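Local coordinates for DNA repair protein PprA (Deinococcus deserti, PDB 6MC8), which binds DNA in the repair of radiation damage, and has been linked to genome segregation and filament formation, at residues R159-A165 against G271-W277; V194-A198 against L288-Q292; A262-E266 against M280-A284. The protein carries 2 engineered substitutions. One frame throughout, in Å; residues are numbered along the deposited sequence.

In the fold
All three contacts use helix 274-304. Contact 1 catches its N-terminal start and the preceding loop against the end of helix 156-163; its centre is about 27 Å from the chain's centre, yet it is buried, and V160 of 159-165 packs on V160 of the second subunit. Contacts 2 and 3, both partly buried, lie further along the helix, where it packs on neighbouring strands 189-195 and 261-267. Contact 3 is mostly apolar, with no hydrogen bond across it; contact 2 passes from apolar packing at the strand end to a salt bridge beyond. Contact 1 mixes apolar packing with water and backbone oxygens. R276 joins contacts 1 and 3 through its salt bridge to E266.

Contact 1 of 3, residues R159-A165 against G271-W277; sequences RVLIEDA and GREVDRW
R159 and V274 cross at about a right angle: the guanidinium presents one face to CG1 of V274, which sits off toward its rim, while CG2 touches R159 NH1 at 3.4 Å. The arginine reaches there with CG anti to the backbone N (chi1 -177°) and a bend at chi3. Within the helix, R159 NH1 lies 3.8 Å from E163 OE2, a long ion pair. With an alanine here, V274 would probably lose the cover over its methyls, and E163 this distant positive partner. I162 also crosses its aromatic partner nearly perpendicularly, its CD1 making an off-centre CH-pi contact 4.2 Å from the centroid of the five-membered ring of W277; the indole NE1 is bonded to T183. The other branch, CG2 of I162, rests 3.5 Å from G271 O. R272 stretches across the end of helix 156-163, its CD 3.3 Å from E163 O. Its guanidinium brings an edge to A165 O, but the model is too tight there for the individual bonds to be trusted. I162 thus packs between W277 and the 271-273 backbone, where R185 takes up both I162 O and G271 O. One water donates to E163 OE2 at 2.5 Å and accepts from V274 N, so a carboxylate probably helps satisfy the helix's first turn.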
ATOM      1  N   ARG A 159     -13.802  -9.330  -2.967  1.00 39.10           N
ATOM      2  CA  ARG A 159     -14.067  -8.825  -4.309  1.00 36.43           C
ATOM      3  C   ARG A 159     -13.613  -7.379  -4.456  1.00 35.50           C
ATOM      4  O   ARG A 159     -13.061  -6.993  -5.489  1.00 41.08           O
ATOM      5  CB  ARG A 159     -15.552  -8.970  -4.636  1.00 38.92           C
ATOM      6  CG  ARG A 159     -15.924  -8.548  -6.038  1.00 40.62           C
ATOM      7  CD  ARG A 159     -17.361  -8.889  -6.341  1.00 37.31           C
ATOM      8  NE  ARG A 159     -17.553 -10.332  -6.414  1.00 45.43           N
ATOM      9  CZ  ARG A 159     -17.341 -11.055  -7.508  1.00 53.89           C
ATOM     10  NH1 ARG A 159     -16.942 -10.465  -8.624  1.00 49.89           N
ATOM     11  NH2 ARG A 159     -17.539 -12.365  -7.491  1.00 48.99           N
ATOM     12  N   VAL A 160     -13.804  -6.574  -3.415  1.00 32.03           N
ATOM     13  CA  VAL A 160     -13.378  -5.182  -3.474  1.00 34.78           C
ATOM     14  C   VAL A 160     -11.868  -5.076  -3.273  1.00 32.27           C
ATOM     15  O   VAL A 160     -11.204  -4.237  -3.891  1.00 37.54           O
ATOM     16  CB  VAL A 160     -14.170  -4.357  -2.442  1.00 33.90           C
ATOM     17  CG1 VAL A 160     -13.759  -2.901  -2.459  1.00 34.27           C
ATOM     18  CG2 VAL A 160     -15.655  -4.483  -2.698  1.00 29.30           C
ATOM     19  N   LEU A 161     -11.299  -5.946  -2.436  1.00 29.02           N
ATOM     20  CA  LEU A 161      -9.861  -5.906  -2.175  1.00 32.98           C
ATOM     21  C   LEU A 161      -9.056  -6.350  -3.393  1.00 32.20           C
ATOM     22  O   LEU A 161      -7.972  -5.823  -3.660  1.00 27.89           O
ATOM     23  CB  LEU A 161      -9.529  -6.776  -0.962  1.00 32.12           C
ATOM     24  CG  LEU A 161     -10.001  -6.315   0.416  1.00 30.73           C
ATOM     25  CD1 LEU A 161      -9.842  -7.429   1.423  1.00 28.69           C
ATOM     26  CD2 LEU A 161      -9.249  -5.093   0.873  1.00 29.13           C
ATOM     27  N   ILE A 162      -9.576  -7.314  -4.149  1.00 34.76           N
ATOM     28  CA  ILE A 162      -8.871  -7.792  -5.335  1.00 34.82           C
ATOM     29  C   ILE A 162      -9.042  -6.812  -6.490  1.00 33.35           C
ATOM     30  O   ILE A 162      -8.067  -6.427  -7.144  1.00 30.81           O
ATOM     31  CB  ILE A 162      -9.347  -9.212  -5.699  1.00 29.81           C
ATOM     32  CG1 ILE A 162      -8.846 -10.225  -4.673  1.00 27.49           C
ATOM     33  CG2 ILE A 162      -8.874  -9.625  -7.058  1.00 31.32           C
ATOM     34  CD1 ILE A 162      -9.529 -11.558  -4.768  1.00 26.28           C
ATOM     35  N   GLU A 163     -10.278  -6.372  -6.742  1.00 31.48           N
ATOM     36  CA  GLU A 163     -10.549  -5.514  -7.894  1.00 36.38           C
ATOM     37  C   GLU A 163     -10.031  -4.098  -7.681  1.00 34.34           C
ATOM     38  O   GLU A 163      -9.376  -3.528  -8.561  1.00 31.37           O
ATOM     39  CB  GLU A 163     -12.048  -5.473  -8.185  1.00 34.79           C
ATOM     40  CG  GLU A 163     -12.633  -6.735  -8.764  1.00 36.69           C
ATOM     41  CD  GLU A 163     -14.129  -6.636  -8.954  1.00 34.29           C
ATOM     42  OE1 GLU A 163     -14.728  -5.672  -8.447  1.00 36.96           O
ATOM     43  OE2 GLU A 163     -14.704  -7.510  -9.624  1.00 39.56           O
ATOM     44  N   ASP A 164     -10.320  -3.511  -6.525  1.00 35.50           N
ATOM     45  CA  ASP A 164     -10.230  -2.071  -6.350  1.00 36.26           C
ATOM     46  C   ASP A 164      -9.079  -1.624  -5.464  1.00 36.28           C
ATOM     47  O   ASP A 164      -8.668  -0.466  -5.551  1.00 35.25           O
ATOM     48  CB  ASP A 164     -11.543  -1.540  -5.765  1.00 37.74           C
ATOM     49  CG  ASP A 164     -12.720  -1.790  -6.670  1.00 42.36           C
ATOM     50  OD1 ASP A 164     -12.537  -1.789  -7.900  1.00 45.70           O
ATOM     51  OD2 ASP A 164     -13.827  -2.017  -6.147  1.00 42.58           O
ATOM     52  N   ALA A 165      -8.546  -2.491  -4.622  1.00 36.35           N
ATOM     53  CA  ALA A 165      -7.579  -2.031  -3.644  1.00 30.30           C
ATOM     54  C   ALA A 165      -6.149  -2.195  -4.145  1.00 25.92           C
ATOM     55  O   ALA A 165      -5.869  -2.853  -5.147  1.00 29.13           O
ATOM     56  CB  ALA A 165      -7.762  -2.775  -2.324  1.00 29.40           C
ATOM     57  N   GLY A 271      -4.370 -10.274 -11.700  1.00 44.19           N
ATOM     58  CA  GLY A 271      -4.287 -10.032 -10.248  1.00 32.77           C
ATOM     59  C   GLY A 271      -5.513  -9.358  -9.687  1.00 35.36           C
ATOM     60  O   GLY A 271      -5.694  -9.403  -8.504  1.00 28.93           O
ATOM     61  N   ARG A 272      -6.263  -8.656 -10.521  1.00 36.53           N
ATOM     62  CA  ARG A 272      -7.478  -7.951 -10.048  1.00 37.48           C
ATOM     63  C   ARG A 272      -8.771  -8.692 -10.392  1.00 37.52           C
ATOM     64  O   ARG A 272      -9.808  -8.088 -10.230  1.00 31.86           O
ATOM     65  CB  ARG A 272      -7.499  -6.514 -10.545  1.00 29.25           C
ATOM     66  CG  ARG A 272      -6.315  -5.718 -10.051  1.00 32.21           C
ATOM     67  CD  ARG A 272      -6.525  -4.242  -9.958  1.00 28.49           C
ATOM     68  NE  ARG A 272      -5.370  -3.680  -9.327  1.00 28.12           N
ATOM     69  CZ  ARG A 272      -5.305  -3.304  -8.089  1.00 29.55           C
ATOM     70  NH1 ARG A 272      -6.348  -3.393  -7.308  1.00 30.12           N
ATOM     71  NH2 ARG A 272      -4.181  -2.830  -7.618  1.00 33.25           N
ATOM     72  N   GLU A 273      -8.691  -9.943 -10.828  1.00 32.90           N
ATOM     73  CA  GLU A 273      -9.888 -10.695 -11.165  1.00 37.55           C
ATOM     74  C   GLU A 273     -10.150 -11.741 -10.090  1.00 38.39           C
ATOM     75  O   GLU A 273      -9.220 -12.398  -9.617  1.00 38.48           O
ATOM     76  CB  GLU A 273      -9.745 -11.355 -12.535  1.00 37.48           C
ATOM     77  CG  GLU A 273      -9.585 -10.365 -13.674  1.00 38.43           C
ATOM     78  CD  GLU A 273     -10.812  -9.506 -13.895  1.00 49.25           C
ATOM     79  OE1 GLU A 273     -11.937  -9.989 -13.657  1.00 56.68           O
ATOM     80  OE2 GLU A 273     -10.653  -8.341 -14.313  1.00 49.11           O
ATOM     81  N   VAL A 274     -11.417 -11.890  -9.704  1.00 32.45           N
ATOM     82  CA  VAL A 274     -11.744 -12.792  -8.606  1.00 35.60           C
ATOM     83  C   VAL A 274     -11.834 -14.230  -9.098  1.00 39.51           C
ATOM     84  O   VAL A 274     -11.677 -15.174  -8.318  1.00 40.87           O
ATOM     85  CB  VAL A 274     -13.042 -12.347  -7.911  1.00 33.87           C
ATOM     86  CG1 VAL A 274     -12.885 -10.955  -7.339  1.00 39.87           C
ATOM     87  CG2 VAL A 274     -14.207 -12.389  -8.871  1.00 47.99           C
ATOM     88  N   ASP A 275     -12.083 -14.425 -10.393  1.00 38.36           N
ATOM     89  CA  ASP A 275     -12.158 -15.781 -10.917  1.00 40.91           C
ATOM     90  C   ASP A 275     -10.764 -16.365 -11.095  1.00 36.45           C
ATOM     91  O   ASP A 275     -10.591 -17.588 -11.104  1.00 39.83           O
ATOM     92  CB  ASP A 275     -12.934 -15.802 -12.232  1.00 41.94           C
ATOM     93  CG  ASP A 275     -14.406 -15.490 -12.047  1.00 47.41           C
ATOM     94  OD1 ASP A 275     -14.933 -15.732 -10.943  1.00 46.97           O
ATOM     95  OD2 ASP A 275     -15.042 -15.018 -13.011  1.00 45.66           O
ATOM     96  N   ARG A 276      -9.758 -15.501 -11.235  1.00 34.59           N
ATOM     97  CA  ARG A 276      -8.375 -15.958 -11.205  1.00 32.63           C
ATOM     98  C   ARG A 276      -7.978 -16.392  -9.801  1.00 35.11           C
ATOM     99  O   ARG A 276      -7.368 -17.450  -9.625  1.00 31.46           O
ATOM    100  CB  ARG A 276      -7.442 -14.857 -11.699  1.00 28.97           C
ATOM    101  CG  ARG A 276      -5.985 -15.250 -11.672  1.00 33.02           C
ATOM    102  CD  ARG A 276      -5.651 -16.256 -12.747  1.00 31.66           C
ATOM    103  NE  ARG A 276      -4.263 -16.686 -12.652  1.00 42.23           N
ATOM    104  CZ  ARG A 276      -3.865 -17.796 -12.044  1.00 40.90           C
ATOM    105  NH1 ARG A 276      -4.756 -18.622 -11.523  1.00 39.98           N
ATOM    106  NH2 ARG A 276      -2.578 -18.101 -11.995  1.00 31.51           N
ATOM    107  N   TRP A 277      -8.322 -15.575  -8.794  1.00 33.07           N
ATOM    108  CA  TRP A 277      -8.019 -15.885  -7.398  1.00 30.87           C
ATOM    109  C   TRP A 277      -8.682 -17.179  -6.950  1.00 30.68           C
ATOM    110  O   TRP A 277      -8.111 -17.933  -6.155  1.00 33.91           O
ATOM    111  CB  TRP A 277      -8.476 -14.741  -6.491  1.00 32.80           C
ATOM    112  CG  TRP A 277      -8.320 -15.066  -5.039  1.00 31.69           C
ATOM    113  CD1 TRP A 277      -7.175 -15.041  -4.307  1.00 29.94           C
ATOM    114  CD2 TRP A 277      -9.336 -15.585  -4.174  1.00 31.82           C
ATOM    115  NE1 TRP A 277      -7.425 -15.466  -3.027  1.00 33.48           N
ATOM    116  CE2 TRP A 277      -8.744 -15.810  -2.924  1.00 27.65           C
ATOM    117  CE3 TRP A 277     -10.690 -15.876  -4.342  1.00 32.43           C
ATOM    118  CZ2 TRP A 277      -9.461 -16.298  -1.840  1.00 35.37           C
ATOM    119  CZ3 TRP A 277     -11.398 -16.357  -3.271  1.00 39.30           C
ATOM    120  CH2 TRP A 277     -10.786 -16.564  -2.034  1.00 37.16           C
TER
HETATM  121  O   HOH W   1     -13.092  -9.309 -10.270  1.00 38.55           O

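Contact 2 of 3, residues V194-A198 against L288-Q292; sequences VHRPA and LDELQ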
ATOM      1  N   VAL A 194      -2.314 -21.592   1.118  1.00 23.15           N
ATOM      2  CA  VAL A 194      -3.159 -22.647   1.659  1.00 20.17           C
ATOM      3  C   VAL A 194      -2.296 -23.502   2.572  1.00 22.66           C
ATOM      4  O   VAL A 194      -1.274 -24.041   2.138  1.00 24.68           O
ATOM      5  CB  VAL A 194      -3.798 -23.478   0.533  1.00 25.03           C
ATOM      6  CG1 VAL A 194      -4.409 -24.727   1.074  1.00 27.77           C
ATOM      7  CG2 VAL A 194      -4.859 -22.666  -0.167  1.00 27.19           C
ATOM      8  N   HIS A 195      -2.703 -23.625   3.831  1.00 24.25           N
ATOM      9  CA  HIS A 195      -1.862 -24.179   4.883  1.00 21.09           C
ATOM     10  C   HIS A 195      -2.570 -25.300   5.626  1.00 23.68           C
ATOM     11  O   HIS A 195      -3.662 -25.101   6.161  1.00 24.54           O
ATOM     12  CB  HIS A 195      -1.468 -23.087   5.868  1.00 20.42           C
ATOM     13  CG  HIS A 195      -0.631 -23.565   7.008  1.00 24.76           C
ATOM     14  ND1 HIS A 195       0.709 -23.847   6.881  1.00 19.80           N
ATOM     15  CD2 HIS A 195      -0.945 -23.803   8.301  1.00 23.00           C
ATOM     16  CE1 HIS A 195       1.185 -24.239   8.048  1.00 22.98           C
ATOM     17  NE2 HIS A 195       0.201 -24.224   8.925  1.00 24.15           N
ATOM     18  N   ARG A 196      -1.934 -26.464   5.678  1.00 25.46           N
ATOM     19  CA  ARG A 196      -2.337 -27.545   6.575  1.00 25.48           C
ATOM     20  C   ARG A 196      -1.130 -27.873   7.441  1.00 27.10           C
ATOM     21  O   ARG A 196      -0.055 -28.184   6.891  1.00 22.82           O
ATOM     22  CB  ARG A 196      -2.816 -28.781   5.823  1.00 25.06           C
ATOM     23  CG  ARG A 196      -3.390 -29.835   6.751  1.00 29.52           C
ATOM     24  CD  ARG A 196      -3.763 -31.115   6.042  1.00 21.04           C
ATOM     25  NE  ARG A 196      -4.847 -30.943   5.090  1.00 25.67           N
ATOM     26  CZ  ARG A 196      -4.703 -31.071   3.780  1.00 23.79           C
ATOM     27  NH1 ARG A 196      -3.519 -31.366   3.274  1.00 23.19           N
ATOM     28  NH2 ARG A 196      -5.739 -30.903   2.979  1.00 31.23           N
ATOM     29  N   PRO A 197      -1.256 -27.813   8.767  1.00 26.42           N
ATOM     30  CA  PRO A 197      -0.078 -27.923   9.642  1.00 27.06           C
ATOM     31  C   PRO A 197       0.561 -29.304   9.616  1.00 24.59           C
ATOM     32  O   PRO A 197      -0.116 -30.329   9.700  1.00 25.76           O
ATOM     33  CB  PRO A 197      -0.645 -27.599  11.026  1.00 22.70           C
ATOM     34  CG  PRO A 197      -1.863 -26.819  10.756  1.00 28.11           C
ATOM     35  CD  PRO A 197      -2.446 -27.393   9.517  1.00 28.11           C
ATOM     36  N   ALA A 198       1.885 -29.315   9.496  1.00 22.04           N
ATOM     37  CA  ALA A 198       2.651 -30.548   9.454  1.00 23.39           C
ATOM     38  C   ALA A 198       4.039 -30.291  10.016  1.00 26.33           C
ATOM     39  O   ALA A 198       4.721 -29.352   9.604  1.00 25.31           O
ATOM     40  CB  ALA A 198       2.755 -31.097   8.029  1.00 19.95           C
ATOM     41  N   LEU A 288      -1.028 -28.453  -2.344  1.00 24.05           N
ATOM     42  CA  LEU A 288      -0.719 -28.838  -0.970  1.00 24.68           C
ATOM     43  C   LEU A 288      -1.098 -30.287  -0.693  1.00 26.78           C
ATOM     44  O   LEU A 288      -0.363 -31.003  -0.005  1.00 27.67           O
ATOM     45  CB  LEU A 288      -1.425 -27.908   0.016  1.00 22.08           C
ATOM     46  CG  LEU A 288      -1.206 -28.230   1.496  1.00 20.59           C
ATOM     47  CD1 LEU A 288       0.254 -28.121   1.861  1.00 18.61           C
ATOM     48  CD2 LEU A 288      -2.046 -27.350   2.382  1.00 26.39           C
ATOM     49  N   ASP A 289      -2.236 -30.738  -1.224  1.00 31.89           N
ATOM     50  CA  ASP A 289      -2.674 -32.108  -0.980  1.00 28.16           C
ATOM     51  C   ASP A 289      -1.765 -33.107  -1.679  1.00 26.41           C
ATOM     52  O   ASP A 289      -1.484 -34.183  -1.145  1.00 31.23           O
ATOM     53  CB  ASP A 289      -4.123 -32.299  -1.430  1.00 27.99           C
ATOM     54  CG  ASP A 289      -5.112 -31.586  -0.534  1.00 37.14           C
ATOM     55  OD1 ASP A 289      -4.783 -31.345   0.642  1.00 34.45           O
ATOM     56  OD2 ASP A 289      -6.228 -31.288  -0.999  1.00 36.67           O
ATOM     57  N   GLU A 290      -1.272 -32.756  -2.866  1.00 25.91           N
ATOM     58  CA  GLU A 290      -0.405 -33.676  -3.591  1.00 32.08           C
ATOM     59  C   GLU A 290       0.999 -33.712  -3.000  1.00 26.97           C
ATOM     60  O   GLU A 290       1.609 -34.783  -2.913  1.00 29.71           O
ATOM     61  CB  GLU A 290      -0.374 -33.313  -5.078  1.00 24.63           C
ATOM     62  CG  GLU A 290       0.567 -34.180  -5.902  1.00 32.23           C
ATOM     63  CD  GLU A 290       0.224 -35.665  -5.852  1.00 46.06           C
ATOM     64  OE1 GLU A 290      -0.970 -36.023  -5.783  1.00 48.66           O
ATOM     65  OE2 GLU A 290       1.167 -36.481  -5.843  1.00 44.80           O
ATOM     66  N   LEU A 291       1.519 -32.560  -2.566  1.00 22.01           N
ATOM     67  CA  LEU A 291       2.854 -32.517  -1.978  1.00 21.08           C
ATOM     68  C   LEU A 291       2.913 -33.252  -0.648  1.00 28.95           C
ATOM     69  O   LEU A 291       3.935 -33.854  -0.311  1.00 27.34           O
ATOM     70  CB  LEU A 291       3.307 -31.073  -1.801  1.00 21.02           C
ATOM     71  CG  LEU A 291       3.754 -30.330  -3.050  1.00 22.63           C
ATOM     72  CD1 LEU A 291       3.840 -28.874  -2.719  1.00 19.69           C
ATOM     73  CD2 LEU A 291       5.094 -30.843  -3.513  1.00 20.39           C
ATOM     74  N   GLN A 292       1.821 -33.229   0.111  1.00 28.37           N
ATOM     75  CA  GLN A 292       1.793 -33.963   1.369  1.00 25.57           C
ATOM     76  C   GLN A 292       1.586 -35.455   1.139  1.00 25.16           C
ATOM     77  O   GLN A 292       2.101 -36.277   1.903  1.00 25.07           O
ATOM     78  CB  GLN A 292       0.717 -33.387   2.285  1.00 18.24           C
ATOM     79  CG  GLN A 292       1.109 -32.060   2.896  1.00 21.46           C
ATOM     80  CD  GLN A 292       0.025 -31.456   3.760  1.00 20.03           C
ATOM     81  OE1 GLN A 292      -1.120 -31.894   3.744  1.00 24.63           O
ATOM     82  NE2 GLN A 292       0.397 -30.473   4.556  1.00 17.85           N
TER
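V194 meets L288 where the long helix 274-304 packs across a face of the four-stranded antiparallel sheet, at the end of strand 189-195. CG1 of V194 and CD2 of L288 are 3.8 Å apart, and the same CD2 lies 3.4 Å from V194 O. H195 turns the other way, its ND1 bonded to S261. At R196 the strand has ended and the chemistry becomes polar. Its CB still leans on L288 CD2, but the chain runs on extended, CG anti to the backbone N (chi1 -173°), and bends at chi3 to bring the guanidinium up to the helix. The edge carrying NH1 and NH2 is turned to D289, both nitrogens gripping OD1, with guanidinium and carboxylate planes only 16° apart. Of these two bonds, that from R196 NH2 to D289 OD1, at 2.6 Å, uses the oxygen's syn lone pair. NH1 also donates to Q292 OE1 at 2.5 Å, although that amide is twisted 50° from the guanidinium plane. With NE held by A177 O, the arginine is fixed at all three nitrogens. Q292 NE2 returns a weak bond to R196 O and has a further acceptor in V259 O. Last in the segment, A198 brings its CB to 4.2 Å from Q292 NE2.

Contact 3 of 3, residues A262-E266 against M280-A284; sequences AVVRE and MQREA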
ATOM      1  N   ALA A 262       1.324 -24.132   0.525  1.00 22.54           N
ATOM      2  CA  ALA A 262       1.491 -23.991  -0.911  1.00 16.73           C
ATOM      3  C   ALA A 262       0.996 -22.610  -1.305  1.00 24.11           C
ATOM      4  O   ALA A 262      -0.097 -22.202  -0.910  1.00 27.63           O
ATOM      5  CB  ALA A 262       0.734 -25.073  -1.684  1.00 16.96           C
ATOM      6  N   VAL A 263       1.807 -21.887  -2.072  1.00 24.95           N
ATOM      7  CA  VAL A 263       1.533 -20.500  -2.421  1.00 17.16           C
ATOM      8  C   VAL A 263       1.412 -20.381  -3.935  1.00 22.37           C
ATOM      9  O   VAL A 263       2.273 -20.866  -4.675  1.00 20.90           O
ATOM     10  CB  VAL A 263       2.633 -19.562  -1.881  1.00 19.28           C
ATOM     11  CG1 VAL A 263       2.350 -18.121  -2.255  1.00 20.67           C
ATOM     12  CG2 VAL A 263       2.772 -19.703  -0.379  1.00 17.64           C
ATOM     13  N   VAL A 264       0.339 -19.740  -4.394  1.00 22.52           N
ATOM     14  CA  VAL A 264       0.148 -19.409  -5.801  1.00 23.33           C
ATOM     15  C   VAL A 264       0.141 -17.893  -5.935  1.00 26.13           C
ATOM     16  O   VAL A 264      -0.560 -17.203  -5.188  1.00 29.88           O
ATOM     17  CB  VAL A 264      -1.148 -20.025  -6.360  1.00 24.73           C
ATOM     18  CG1 VAL A 264      -1.377 -19.595  -7.793  1.00 32.26           C
ATOM     19  CG2 VAL A 264      -1.082 -21.525  -6.293  1.00 26.06           C
ATOM     20  N   ARG A 265       0.928 -17.377  -6.877  1.00 22.96           N
ATOM     21  CA  ARG A 265       1.057 -15.946  -7.100  1.00 25.37           C
ATOM     22  C   ARG A 265       0.628 -15.586  -8.516  1.00 26.65           C
ATOM     23  O   ARG A 265       0.690 -16.409  -9.432  1.00 28.77           O
ATOM     24  CB  ARG A 265       2.492 -15.478  -6.857  1.00 25.86           C
ATOM     25  CG  ARG A 265       2.917 -15.564  -5.409  1.00 30.94           C
ATOM     26  CD  ARG A 265       4.355 -15.145  -5.227  1.00 28.06           C
ATOM     27  NE  ARG A 265       4.773 -15.222  -3.835  1.00 25.98           N
ATOM     28  CZ  ARG A 265       5.296 -16.302  -3.270  1.00 24.17           C
ATOM     29  NH1 ARG A 265       5.458 -17.409  -3.974  1.00 27.11           N
ATOM     30  NH2 ARG A 265       5.648 -16.276  -1.999  1.00 24.77           N
ATOM     31  N   GLU A 266       0.183 -14.345  -8.681  1.00 31.74           N
ATOM     32  CA  GLU A 266      -0.270 -13.832  -9.963  1.00 29.69           C
ATOM     33  C   GLU A 266       0.078 -12.357 -10.077  1.00 32.10           C
ATOM     34  O   GLU A 266      -0.265 -11.561  -9.201  1.00 32.85           O
ATOM     35  CB  GLU A 266      -1.775 -14.019 -10.138  1.00 31.87           C
ATOM     36  CG  GLU A 266      -2.295 -13.530 -11.471  1.00 40.74           C
ATOM     37  CD  GLU A 266      -1.800 -14.352 -12.638  1.00 40.73           C
ATOM     38  OE1 GLU A 266      -1.587 -15.568 -12.479  1.00 46.71           O
ATOM     39  OE2 GLU A 266      -1.603 -13.774 -13.719  1.00 53.09           O
ATOM     40  N   MET A 280      -6.648 -19.720  -8.187  1.00 27.78           N
ATOM     41  CA  MET A 280      -5.359 -19.720  -7.502  1.00 29.40           C
ATOM     42  C   MET A 280      -5.418 -20.527  -6.212  1.00 29.25           C
ATOM     43  O   MET A 280      -4.524 -21.331  -5.929  1.00 28.64           O
ATOM     44  CB  MET A 280      -4.927 -18.283  -7.211  1.00 30.39           C
ATOM     45  CG  MET A 280      -4.411 -17.504  -8.396  1.00 37.58           C
ATOM     46  SD  MET A 280      -4.319 -15.735  -8.098  1.00 38.77           S
ATOM     47  CE  MET A 280      -3.013 -15.658  -6.892  1.00 23.78           C
ATOM     48  N   GLN A 281      -6.461 -20.306  -5.409  1.00 24.99           N
ATOM     49  CA  GLN A 281      -6.633 -21.052  -4.169  1.00 31.37           C
ATOM     50  C   GLN A 281      -6.899 -22.525  -4.441  1.00 35.54           C
ATOM     51  O   GLN A 281      -6.423 -23.400  -3.708  1.00 36.00           O
ATOM     52  CB  GLN A 281      -7.776 -20.446  -3.357  1.00 26.65           C
ATOM     53  CG  GLN A 281      -7.956 -21.077  -2.003  1.00 32.59           C
ATOM     54  CD  GLN A 281      -9.088 -20.475  -1.232  1.00 33.78           C
ATOM     55  OE1 GLN A 281      -9.779 -19.593  -1.721  1.00 47.77           O
ATOM     56  NE2 GLN A 281      -9.294 -20.954  -0.019  1.00 57.59           N
ATOM     57  N   ARG A 282      -7.660 -22.816  -5.498  1.00 30.92           N
ATOM     58  CA  ARG A 282      -7.945 -24.195  -5.867  1.00 27.08           C
ATOM     59  C   ARG A 282      -6.691 -24.891  -6.381  1.00 31.78           C
ATOM     60  O   ARG A 282      -6.528 -26.102  -6.207  1.00 30.67           O
ATOM     61  CB  ARG A 282      -9.057 -24.215  -6.913  1.00 36.77           C
ATOM     62  CG  ARG A 282      -9.676 -25.566  -7.202  1.00 43.85           C
ATOM     63  CD  ARG A 282     -10.777 -25.438  -8.251  1.00 56.49           C
ATOM     64  NE  ARG A 282     -11.851 -24.550  -7.812  1.00 61.41           N
ATOM     65  CZ  ARG A 282     -12.154 -23.393  -8.394  1.00 48.90           C
ATOM     66  NH1 ARG A 282     -11.473 -22.983  -9.454  1.00 42.88           N
ATOM     67  NH2 ARG A 282     -13.143 -22.650  -7.921  1.00 39.54           N
ATOM     68  N   GLU A 283      -5.788 -24.131  -7.010  1.00 29.27           N
ATOM     69  CA  GLU A 283      -4.487 -24.673  -7.386  1.00 25.03           C
ATOM     70  C   GLU A 283      -3.637 -24.967  -6.158  1.00 26.66           C
ATOM     71  O   GLU A 283      -3.001 -26.021  -6.079  1.00 25.83           O
ATOM     72  CB  GLU A 283      -3.757 -23.700  -8.314  1.00 27.36           C
ATOM     73  CG  GLU A 283      -2.366 -24.151  -8.725  1.00 27.92           C
ATOM     74  CD  GLU A 283      -1.652 -23.143  -9.596  1.00 30.36           C
ATOM     75  OE1 GLU A 283      -2.248 -22.095  -9.899  1.00 33.56           O
ATOM     76  OE2 GLU A 283      -0.489 -23.392  -9.965  1.00 32.47           O
ATOM     77  N   ALA A 284      -3.627 -24.051  -5.187  1.00 28.18           N
ATOM     78  CA  ALA A 284      -2.776 -24.204  -4.012  1.00 29.18           C
ATOM     79  C   ALA A 284      -3.258 -25.333  -3.113  1.00 30.24           C
ATOM     80  O   ALA A 284      -2.450 -26.000  -2.461  1.00 26.47           O
ATOM     81  CB  ALA A 284      -2.718 -22.891  -3.236  1.00 21.21           C
TER
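E283 lays its carboxylate over the methyls of V264, turning a face to them: CG2 of V264 stands almost straight above E283 CD at 3.7 Å, and CG1 comes to 3.4 Å from OE1. Two further flat groups, both on the strand, find their polar partners elsewhere. R265, whose CB points away from the helix, has CG1 of V263 over the centre of one guanidinium face, 3.5 Å above its plane, and forms a salt bridge with D78. The E266 carboxylate forms a salt bridge through OE1 with R276, while OE2 lies close to the like-charged E270; the R276 charge probably eases that crowding.

Between these groups the packing is apolar, and no hydrogen bond crosses. V264 fits among three helix residues, its CG1 against M280 CG at 3.7 Å and its CG2 against A284 CB, also at 3.7 Å, besides the carboxylate of E283. M280 runs alongside the strand with SD 3.7 Å from E266 CB; the bend at chi3 (68°) then turns the methyl back, so that CE lies 3.4 Å from V264 O. One helical turn on, two alanines let the backbones come close: A262 CB rests on A284 O, and A284 CB on A262 O.

The strand and helix segments run nearly antiparallel, at 150°, with their axes 7.5 Å apart at closest. Strand 261-267 is at one margin of the four-stranded sheet, hydrogen-bonded to strand 189-195 through V264 with V192 and E266 with L190. Helix 274-304 spans both strands, for M280 also packs on V192, and A284 on V194.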